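Local coordinates for signal recognition particle subunit SRP68 (Chaetomium thermophilum, PDB 4P3G), which probably binds and remodels SRP RNA through this RNA-binding domain, as a subunit of the particle that directs nascent secretory and membrane proteins to the ER, at residues A[79-84]-A[143-148]; A[152-155]-A[161-164]; A[165-170]-A[195-200]; A[176-179]-A[185-188]. One frame throughout, in Å; residues are numbered along the deposited sequence.

Interaction 1 of 4, residues A[79-84]-A[143-148]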
loop_
_atom_site.group_PDB
_atom_site.type_symbol
_atom_site.label_atom_id
_atom_site.label_comp_id
_atom_site.label_asym_id
_atom_site.label_seq_id
_atom_site.Cartn_x
_atom_site.Cartn_y
_atom_site.Cartn_z
ATOM N N THR A 79 29.480 23.101 -6.514
ATOM C CA THR A 79 30.025 22.840 -5.203
ATOM C C THR A 79 29.377 21.628 -4.585
ATOM O O THR A 79 30.064 20.730 -4.117
ATOM C CB THR A 79 29.844 24.047 -4.286
ATOM O OG1 THR A 79 30.412 25.206 -4.916
ATOM C CG2 THR A 79 30.558 23.809 -2.982
ATOM N N ALA A 80 28.052 21.594 -4.615
ATOM C CA ALA A 80 27.286 20.489 -4.040
ATOM C C ALA A 80 27.533 19.202 -4.824
ATOM O O ALA A 80 27.739 18.122 -4.239
ATOM C CB ALA A 80 25.811 20.833 -4.017
ATOM N N GLU A 81 27.499 19.324 -6.146
ATOM C CA GLU A 81 27.678 18.166 -7.004
ATOM C C GLU A 81 29.060 17.529 -6.833
ATOM O O GLU A 81 29.218 16.318 -7.005
ATOM C CB GLU A 81 27.451 18.542 -8.468
ATOM C CG GLU A 81 25.999 18.571 -8.857
ATOM C CD GLU A 81 25.347 17.209 -8.759
ATOM O OE1 GLU A 81 25.578 16.395 -9.681
ATOM O OE2 GLU A 81 24.628 16.948 -7.756
ATOM N N ARG A 82 30.068 18.338 -6.521
ATOM C CA ARG A 82 31.410 17.794 -6.348
ATOM C C ARG A 82 31.478 16.882 -5.104
ATOM O O ARG A 82 32.016 15.782 -5.159
ATOM C CB ARG A 82 32.449 18.922 -6.275
ATOM C CG ARG A 82 33.891 18.435 -6.416
ATOM C CD ARG A 82 34.878 19.584 -6.465
ATOM N NE ARG A 82 35.007 20.187 -5.146
ATOM C CZ ARG A 82 35.926 21.084 -4.812
ATOM N NH1 ARG A 82 36.796 21.520 -5.716
ATOM N NH2 ARG A 82 35.951 21.568 -3.577
ATOM N N ALA A 83 30.856 17.299 -4.011
ATOM C CA ALA A 83 30.810 16.479 -2.798
ATOM C C ALA A 83 30.077 15.172 -3.062
ATOM O O ALA A 83 30.415 14.135 -2.501
ATOM C CB ALA A 83 30.135 17.234 -1.665
ATOM N N TRP A 84 29.035 15.255 -3.880
ATOM C CA TRP A 84 28.255 14.103 -4.259
ATOM C C TRP A 84 29.140 13.117 -5.021
ATOM O O TRP A 84 29.094 11.893 -4.791
ATOM C CB TRP A 84 27.085 14.538 -5.131
ATOM C CG TRP A 84 26.180 13.418 -5.507
ATOM C CD1 TRP A 84 25.183 12.886 -4.740
ATOM C CD2 TRP A 84 26.199 12.663 -6.729
ATOM N NE1 TRP A 84 24.580 11.850 -5.412
ATOM C CE2 TRP A 84 25.178 11.701 -6.637
ATOM C CE3 TRP A 84 26.983 12.709 -7.885
ATOM C CZ2 TRP A 84 24.923 10.786 -7.652
ATOM C CZ3 TRP A 84 26.720 11.802 -8.912
ATOM C CH2 TRP A 84 25.702 10.857 -8.783
ATOM N N ARG A 143 14.168 23.036 -4.109
ATOM C CA ARG A 143 13.862 22.322 -2.904
ATOM C C ARG A 143 13.832 20.796 -3.074
ATOM O O ARG A 143 14.320 20.076 -2.195
ATOM C CB ARG A 143 12.564 22.748 -2.320
ATOM C CG ARG A 143 12.470 22.047 -1.048
ATOM C CD ARG A 143 11.396 22.698 -0.466
ATOM N NE ARG A 143 11.075 22.352 0.897
ATOM C CZ ARG A 143 10.016 22.960 1.418
ATOM N NH1 ARG A 143 9.346 23.816 0.637
ATOM N NH2 ARG A 143 9.604 22.740 2.639
ATOM N N ALA A 144 13.296 20.314 -4.200
ATOM C CA ALA A 144 13.336 18.883 -4.511
ATOM C C ALA A 144 14.804 18.415 -4.523
ATOM O O ALA A 144 15.167 17.445 -3.837
ATOM C CB ALA A 144 12.656 18.585 -5.861
ATOM N N TYR A 145 15.646 19.154 -5.240
ATOM C CA TYR A 145 17.063 18.821 -5.325
ATOM C C TYR A 145 17.696 18.768 -3.934
ATOM O O TYR A 145 18.508 17.881 -3.640
ATOM C CB TYR A 145 17.807 19.836 -6.184
ATOM C CG TYR A 145 19.299 19.601 -6.272
ATOM C CD1 TYR A 145 19.820 18.436 -6.840
ATOM C CD2 TYR A 145 20.187 20.537 -5.763
ATOM C CE1 TYR A 145 21.185 18.231 -6.910
ATOM C CE2 TYR A 145 21.545 20.341 -5.826
ATOM C CZ TYR A 145 22.045 19.193 -6.398
ATOM O OH TYR A 145 23.409 19.020 -6.451
ATOM N N ALA A 146 17.343 19.724 -3.084
ATOM C CA ALA A 146 17.871 19.712 -1.734
ATOM C C ALA A 146 17.352 18.481 -0.984
ATOM O O ALA A 146 18.030 17.927 -0.113
ATOM C CB ALA A 146 17.524 20.987 -1.020
ATOM N N ALA A 147 16.119 18.074 -1.286
ATOM C CA ALA A 147 15.530 16.942 -0.587
ATOM C C ALA A 147 16.194 15.688 -1.065
ATOM O O ALA A 147 16.413 14.765 -0.291
ATOM C CB ALA A 147 14.035 16.883 -0.821
ATOM N N LEU A 148 16.583 15.710 -2.334
ATOM C CA LEU A 148 17.220 14.583 -3.001
ATOM C C LEU A 148 18.592 14.296 -2.388
ATOM O O LEU A 148 18.951 13.136 -2.108
ATOM C CB LEU A 148 17.388 14.894 -4.488
ATOM C CG LEU A 148 18.048 13.840 -5.388
ATOM C CD1 LEU A 148 17.054 12.732 -5.670
ATOM C CD2 LEU A 148 18.642 14.411 -6.704
#

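Interaction 2 of 4, residues A[152-155]-A[161-164]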
loop_
_atom_site.group_PDB
_atom_site.type_symbol
_atom_site.label_atom_id
_atom_site.label_comp_id
_atom_site.label_asym_id
_atom_site.label_seq_id
_atom_site.Cartn_x
_atom_site.Cartn_y
_atom_site.Cartn_z
ATOM N N ALA A 152 19.873 11.147 0.041
ATOM C CA ALA A 152 21.057 10.337 -0.214
ATOM C C ALA A 152 21.929 10.252 1.032
ATOM O O ALA A 152 22.454 9.194 1.384
ATOM C CB ALA A 152 21.844 10.921 -1.357
ATOM N N ALA A 153 22.085 11.379 1.708
ATOM C CA ALA A 153 22.935 11.396 2.872
ATOM C C ALA A 153 22.410 10.454 3.958
ATOM O O ALA A 153 23.162 9.614 4.444
ATOM C CB ALA A 153 23.085 12.815 3.390
ATOM N N LEU A 154 21.125 10.552 4.306
ATOM C CA LEU A 154 20.565 9.722 5.384
ATOM C C LEU A 154 20.469 8.251 4.974
ATOM O O LEU A 154 20.608 7.338 5.799
ATOM C CB LEU A 154 19.205 10.241 5.813
ATOM C CG LEU A 154 19.179 11.634 6.442
ATOM C CD1 LEU A 154 17.768 12.214 6.332
ATOM C CD2 LEU A 154 19.675 11.592 7.889
ATOM N N PHE A 155 20.249 8.023 3.691
ATOM C CA PHE A 155 20.251 6.664 3.166
ATOM C C PHE A 155 21.634 5.985 3.374
ATOM O O PHE A 155 21.701 4.806 3.742
ATOM C CB PHE A 155 19.889 6.712 1.692
ATOM C CG PHE A 155 19.811 5.384 1.038
ATOM C CD1 PHE A 155 20.970 4.788 0.527
ATOM C CD2 PHE A 155 18.588 4.743 0.864
ATOM C CE1 PHE A 155 20.920 3.544 -0.107
ATOM C CE2 PHE A 155 18.514 3.497 0.223
ATOM C CZ PHE A 155 19.683 2.895 -0.261
ATOM N N GLY A 161 14.274 5.839 8.392
ATOM C CA GLY A 161 13.087 6.654 8.515
ATOM C C GLY A 161 13.282 8.079 8.037
ATOM O O GLY A 161 12.562 8.553 7.160
ATOM N N ALA A 162 14.319 8.734 8.550
ATOM C CA ALA A 162 14.560 10.139 8.246
ATOM C C ALA A 162 14.747 10.334 6.759
ATOM O O ALA A 162 14.297 11.321 6.187
ATOM C CB ALA A 162 15.781 10.624 8.988
ATOM N N CYS A 163 15.419 9.374 6.148
ATOM C CA CYS A 163 15.738 9.405 4.730
ATOM C C CYS A 163 14.448 9.357 3.906
ATOM O O CYS A 163 14.344 9.959 2.823
ATOM C CB CYS A 163 16.695 8.248 4.399
ATOM S SG CYS A 163 16.246 7.182 3.012
ATOM N N LEU A 164 13.479 8.597 4.417
ATOM C CA LEU A 164 12.191 8.461 3.767
ATOM C C LEU A 164 11.462 9.781 3.807
ATOM O O LEU A 164 10.753 10.116 2.861
ATOM C CB LEU A 164 11.368 7.354 4.395
ATOM C CG LEU A 164 11.871 6.001 3.950
ATOM C CD1 LEU A 164 11.083 4.899 4.635
ATOM C CD2 LEU A 164 11.723 5.912 2.465
#

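Interaction 3 of 4, residues A[165-170]-A[195-200]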
loop_
_atom_site.group_PDB
_atom_site.type_symbol
_atom_site.label_atom_id
_atom_site.label_comp_id
_atom_site.label_asym_id
_atom_site.label_seq_id
_atom_site.Cartn_x
_atom_site.Cartn_y
_atom_site.Cartn_z
ATOM N N LYS A 165 11.643 10.533 4.892
ATOM C CA LYS A 165 11.029 11.865 4.976
ATOM C C LYS A 165 11.558 12.758 3.866
ATOM O O LYS A 165 10.775 13.451 3.227
ATOM C CB LYS A 165 11.257 12.549 6.327
ATOM C CG LYS A 165 10.982 11.677 7.504
ATOM C CD LYS A 165 10.741 12.511 8.747
ATOM C CE LYS A 165 12.013 13.129 9.262
ATOM N NZ LYS A 165 11.848 13.514 10.688
ATOM N N SER A 166 12.872 12.752 3.633
ATOM C CA SER A 166 13.423 13.605 2.573
ATOM C C SER A 166 12.964 13.189 1.201
ATOM O O SER A 166 12.522 14.018 0.408
ATOM C CB SER A 166 14.943 13.619 2.580
ATOM O OG SER A 166 15.413 14.368 3.666
ATOM N N TYR A 167 13.053 11.895 0.932
ATOM C CA TYR A 167 12.714 11.377 -0.381
ATOM C C TYR A 167 11.241 11.572 -0.712
ATOM O O TYR A 167 10.871 11.755 -1.884
ATOM C CB TYR A 167 13.089 9.899 -0.458
ATOM C CG TYR A 167 14.522 9.624 -0.821
ATOM C CD1 TYR A 167 15.118 10.253 -1.902
ATOM C CD2 TYR A 167 15.288 8.753 -0.064
ATOM C CE1 TYR A 167 16.424 9.999 -2.248
ATOM C CE2 TYR A 167 16.616 8.491 -0.395
ATOM C CZ TYR A 167 17.179 9.116 -1.490
ATOM O OH TYR A 167 18.503 8.865 -1.820
ATOM N N ALA A 168 10.398 11.537 0.319
ATOM C CA ALA A 168 8.981 11.754 0.107
ATOM C C ALA A 168 8.784 13.173 -0.398
ATOM O O ALA A 168 8.069 13.377 -1.387
ATOM C CB ALA A 168 8.192 11.515 1.381
ATOM N N ILE A 169 9.455 14.145 0.235
ATOM C CA ILE A 169 9.316 15.521 -0.217
ATOM C C ILE A 169 9.724 15.623 -1.699
ATOM O O ILE A 169 8.957 16.121 -2.518
ATOM C CB ILE A 169 10.181 16.524 0.564
ATOM C CG1 ILE A 169 9.911 16.513 2.064
ATOM C CG2 ILE A 169 10.090 17.900 -0.059
ATOM C CD1 ILE A 169 8.561 16.830 2.392
ATOM N N CYS A 170 10.910 15.137 -2.071
ATOM C CA CYS A 170 11.329 15.376 -3.452
ATOM C C CYS A 170 10.541 14.578 -4.487
ATOM O O CYS A 170 10.299 15.055 -5.602
ATOM C CB CYS A 170 12.837 15.184 -3.681
ATOM S SG CYS A 170 13.458 13.531 -3.751
ATOM N N ASP A 195 12.602 6.361 -6.673
ATOM C CA ASP A 195 11.764 5.198 -6.394
ATOM C C ASP A 195 12.559 4.010 -5.819
ATOM O O ASP A 195 12.181 3.468 -4.771
ATOM C CB ASP A 195 10.916 4.842 -7.620
ATOM C CG ASP A 195 9.762 5.827 -7.833
ATOM O OD1 ASP A 195 9.654 6.790 -7.056
ATOM O OD2 ASP A 195 9.002 5.689 -8.812
ATOM N N PRO A 196 13.677 3.616 -6.465
ATOM C CA PRO A 196 14.413 2.463 -5.935
ATOM C C PRO A 196 14.972 2.680 -4.538
ATOM O O PRO A 196 15.050 1.723 -3.761
ATOM C CB PRO A 196 15.539 2.283 -6.934
ATOM C CG PRO A 196 15.055 2.927 -8.179
ATOM C CD PRO A 196 14.211 4.053 -7.768
ATOM N N SER A 197 15.362 3.909 -4.223
ATOM C CA SER A 197 15.929 4.206 -2.905
ATOM C C SER A 197 14.851 4.084 -1.860
ATOM O O SER A 197 15.066 3.576 -0.763
ATOM C CB SER A 197 16.502 5.618 -2.856
ATOM O OG SER A 197 17.468 5.771 -3.857
HETATM N N MSE A 198 13.683 4.595 -2.205
HETATM C CA MSE A 198 12.592 4.586 -1.269
HETATM C C MSE A 198 12.151 3.154 -1.007
HETATM O O MSE A 198 11.936 2.777 0.146
HETATM C CB MSE A 198 11.442 5.401 -1.812
HETATM C CG MSE A 198 11.740 6.890 -1.882
HETATM SE SE MSE A 198 10.087 7.894 -2.136
HETATM C CE MSE A 198 9.541 7.924 -0.254
ATOM N N ARG A 199 12.032 2.354 -2.065
ATOM C CA ARG A 199 11.592 0.988 -1.881
ATOM C C ARG A 199 12.541 0.252 -0.958
ATOM O O ARG A 199 12.112 -0.523 -0.109
ATOM C CB ARG A 199 11.495 0.276 -3.200
ATOM C CG ARG A 199 10.366 0.779 -4.060
ATOM C CD ARG A 199 10.201 -0.146 -5.228
ATOM N NE ARG A 199 9.094 0.209 -6.114
ATOM C CZ ARG A 199 7.819 -0.095 -5.888
ATOM N NH1 ARG A 199 7.472 -0.763 -4.786
ATOM N NH2 ARG A 199 6.899 0.260 -6.777
ATOM N N PHE A 200 13.829 0.514 -1.112
ATOM C CA PHE A 200 14.825 -0.139 -0.286
ATOM C C PHE A 200 14.721 0.310 1.158
ATOM O O PHE A 200 14.686 -0.516 2.086
ATOM C CB PHE A 200 16.218 0.147 -0.827
ATOM C CG PHE A 200 17.302 -0.572 -0.098
ATOM C CD1 PHE A 200 17.590 -1.889 -0.381
ATOM C CD2 PHE A 200 18.036 0.079 0.886
ATOM C CE1 PHE A 200 18.591 -2.551 0.312
ATOM C CE2 PHE A 200 19.041 -0.574 1.580
ATOM C CZ PHE A 200 19.322 -1.898 1.286
#

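Interaction 4 of 4, residues A[176-179]-A[185-188]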
loop_
_atom_site.group_PDB
_atom_site.type_symbol
_atom_site.label_atom_id
_atom_site.label_comp_id
_atom_site.label_asym_id
_atom_site.label_seq_id
_atom_site.Cartn_x
_atom_site.Cartn_y
_atom_site.Cartn_z
ATOM N N ALA A 176 5.267 16.100 -9.668
ATOM C CA ALA A 176 4.530 17.214 -10.223
ATOM C C ALA A 176 5.290 17.855 -11.386
ATOM O O ALA A 176 4.709 18.055 -12.464
ATOM C CB ALA A 176 4.228 18.238 -9.138
ATOM N N LEU A 177 6.593 18.102 -11.181
ATOM C CA LEU A 177 7.451 18.749 -12.190
ATOM C C LEU A 177 7.620 17.887 -13.429
ATOM O O LEU A 177 7.805 18.394 -14.536
ATOM C CB LEU A 177 8.843 19.057 -11.622
ATOM C CG LEU A 177 8.960 20.161 -10.573
ATOM C CD1 LEU A 177 10.345 20.217 -9.980
ATOM C CD2 LEU A 177 8.604 21.496 -11.172
ATOM N N ALA A 178 7.571 16.578 -13.238
ATOM C CA ALA A 178 7.715 15.668 -14.347
ATOM C C ALA A 178 6.524 15.830 -15.219
ATOM O O ALA A 178 6.623 16.105 -16.398
ATOM C CB ALA A 178 7.802 14.232 -13.855
ATOM N N THR A 179 5.382 15.729 -14.566
ATOM C CA THR A 179 4.089 15.664 -15.207
ATOM C C THR A 179 3.783 16.944 -16.006
ATOM O O THR A 179 3.116 16.899 -17.040
ATOM C CB THR A 179 3.031 15.357 -14.141
ATOM O OG1 THR A 179 3.302 14.071 -13.563
ATOM C CG2 THR A 179 1.676 15.366 -14.730
ATOM N N ILE A 185 13.239 13.932 -18.027
ATOM C CA ILE A 185 14.419 13.986 -17.187
ATOM C C ILE A 185 13.964 13.722 -15.764
ATOM O O ILE A 185 14.612 13.005 -15.013
ATOM C CB ILE A 185 15.094 15.374 -17.249
ATOM C CG1 ILE A 185 15.358 15.763 -18.707
ATOM C CG2 ILE A 185 16.374 15.419 -16.435
ATOM C CD1 ILE A 185 16.099 17.085 -18.898
ATOM N N PHE A 186 12.801 14.253 -15.397
ATOM C CA PHE A 186 12.267 14.008 -14.054
ATOM C C PHE A 186 11.767 12.565 -13.899
ATOM O O PHE A 186 11.959 11.970 -12.840
ATOM C CB PHE A 186 11.162 14.995 -13.744
ATOM C CG PHE A 186 11.611 16.418 -13.762
ATOM C CD1 PHE A 186 12.301 16.953 -12.692
ATOM C CD2 PHE A 186 11.338 17.235 -14.858
ATOM C CE1 PHE A 186 12.714 18.292 -12.716
ATOM C CE2 PHE A 186 11.745 18.569 -14.891
ATOM C CZ PHE A 186 12.440 19.095 -13.821
ATOM N N LYS A 187 11.139 11.995 -14.936
ATOM C CA LYS A 187 10.733 10.596 -14.835
ATOM C C LYS A 187 11.964 9.703 -14.682
ATOM O O LYS A 187 11.964 8.815 -13.823
ATOM C CB LYS A 187 9.891 10.130 -16.026
ATOM C CG LYS A 187 8.506 10.740 -16.069
ATOM C CD LYS A 187 7.602 10.077 -17.106
ATOM C CE LYS A 187 6.171 10.649 -17.053
ATOM N NZ LYS A 187 5.251 10.049 -18.081
ATOM N N GLU A 188 13.045 9.994 -15.414
ATOM C CA GLU A 188 14.233 9.156 -15.282
ATOM C C GLU A 188 14.753 9.289 -13.872
ATOM O O GLU A 188 15.110 8.301 -13.251
ATOM C CB GLU A 188 15.339 9.547 -16.260
ATOM C CG GLU A 188 14.976 9.386 -17.722
ATOM C CD GLU A 188 16.048 9.928 -18.660
ATOM O OE1 GLU A 188 17.010 10.571 -18.176
ATOM O OE2 GLU A 188 15.904 9.735 -19.889
#

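Interaction 1 of 4, residues A[79-84]-A[143-148]
Tyr145 reaches across from 143-148 and gives its phenol proton to Glu81, with OH and Glu81 OE2 2.7 Å apart: a buried tyrosine-carboxylate bond between two non-consecutive helices, 71-93 and 136-156, of the all-helical RNA-binding domain. The bond arrives at OE2 on the anti side, 22° out of the carboxylate plane, and the acid oxygen lies at the edge of the Tyr145 ring, in its plane. Ring and carboxylate are turned 55° against each other, so they meet through the two oxygens without stacking. The tyrosine CG stands anti to the backbone N (chi1 177°), sending the ring outward, and Glu81 folds back at its second torsion. Ala80 CB, 3.9 Å from Tyr145 OH, adds an apolar side. The helices themselves stand well apart, with the CA atoms of Ala80 and Ala146 still 9.7 Å from each other, and Trp84 and Leu148 start toward the opposite segment without touching it. Arg143, partly exposed, packs on Thr179 of a second subunit. Glu81 OE1 is held separately, by a salt bridge to Arg18 NE and a hydrogen bond with Tyr30 OH. Ile10, Thr11 and Val14 of helix 10-21 touch the Tyr145 side chain, as does Ala120 of helix 103-128.

Interaction 2 of 4, residues A[152-155]-A[161-164]
Leu154 and Cys163 face each other at the closed end of a helical hairpin, where a short turn joins helix 136-156 to helix 160-181 in this all-helical, TPR-related domain. The nearest backbone pair is this same one, the two CA atoms lying only 4.9 Å apart, and no hydrogen bond crosses the segments: the contact is apolar. Leu154 touches the second helix in two places. Its CB rests against Cys163 CB at 3.5 Å, while its CD1 branch reaches across to Ala162, 3.7 Å from Ala162 CB and 3.6 Å from the carbonyl carbon of that residue. The alanine methyl and the short cysteine side chain are compact enough to let the helices come this near. Phe155 takes a different course. With CG anti to the backbone N (chi1 -178°), its ring leads away from 161-164, to an edge-to-face meeting with Trp160, and its root stays behind as a partner of the cysteine. On the far side of 161-164, Leu164 turns to Met198 of helix 186-205 and to Ala220 of a third subunit. The sulfur of Cys163 sits 3.9 Å from Phe155 CB and makes a sulfur-aromatic contact at the ring edge, 5.3 Å from the centroid and 85° off the ring normal.

Interaction 3 of 4, residues A[165-170]-A[195-200]
Ser197 turns its OG back to its own helix, in a hydrogen bond with Thr193 O, and offers its CB to the Tyr167 ring. That CB lies 4.2 Å from the ring centroid and 29° off the normal, an off-centre CH-pi contact, oblique to the ring and nearest CE2 and CZ. Tyr167 OH and Ser197 OG are 3.8 Å apart, too far for a hydrogen bond. At the other end of the tyrosine, Tyr167 CB meets Met198 CG at 3.6 Å, the two side chains sliding past each other in opposite directions. Met198, a selenomethionine in this crystal, then bends at its third torsion (chi3 82°), which carries CE onto the backbone of the facing helix: CE is 3.8 Å from Ala168 N and 4.2 Å from Ala168 CB. The contact lies within the antiparallel helical hairpin of helix 160-181 and helix 186-205; the segment axes approach to 10.2 Å, their directions 146° apart, and the Tyr167 and Met198 side chains span the distance. A valine in place of Tyr167 would keep the CB beside Met198 CG but would probably leave Ser197 CB without its aromatic partner and open a gap where the ring lay. Ile213 of a third subunit packs on Met198, while Tyr167 reaches Ala152 of helix 136-156. No polar bond joins the two segments, so their contact is apolar and CH-pi; just beyond 165-170, Arg171 NE makes a salt bridge with Asp195 OD1, adding a charged link across the same helix pair.

Interaction 4 of 4, residues A[176-179]-A[185-188]
Phe186 lays one face of its ring over Leu177, whose CB stands 4.0 Å above the ring plane and over its centre. The line from Leu177 CB to the ring centroid is only 8° off the normal, which identifies a CH-pi contact squarely on the face. Leu177 CD1 lies 4.1 Å from Phe186 CE1, and the Leu177 carbonyl comes by on another part of the ring, its O 3.7 Å from CD2; that oxygen accepts a hydrogen bond from Ser180 OG. The closest approach is between the Ala178 methyl and the Phe186 methylene, CB to CB 3.4 Å. These residues flank the turn of a helical hairpin: helix 160-181 is ending and Phe186 opens helix 186-205, with the CA atoms of Ala178 and Phe186 4.9 Å apart. Because CG of Phe186 lies beside the backbone N and anti to the carbonyl carbon (chi1 -61°), the ring swings back over the preceding helix. An alanine here would remove the ring and is likely to leave Leu177 CB uncovered on this side, opening a gap toward Thr11 and Lys12 of helix 10-21, which also touch the phenylalanine. Leu177 packs in addition on Thr137 and Asp141 of helix 136-156 and on Pro136 of a second subunit. At the exposed margin Lys187 brings its backbone N and its CG to Ala178 CB, each 4.2 Å away, and its chain runs on extended.

Interactions 1, 3 and 4 are buried, with Lys187 exposed at the margin of 4, and interaction 2 is only partly buried. The centre of interaction 1 lies about 3 Å from that of the chain, and it has the only hydrogen bond that crosses between paired segments; interactions 2, 3 and 4, their centres 12 to 15 Å out, rely on apolar, CH-pi or sulfur-aromatic contacts. Interactions 2 and 4 each lie at a turn between successive helices. Interactions 3 and 4 hold the same pair, 160-181 and 186-205, interaction 4 nested within the loop that interaction 3 closes. Interactions 2 and 3 touch, Phe155 CZ lying 3.5 Å from Phe200 CD2, and both border a third subunit.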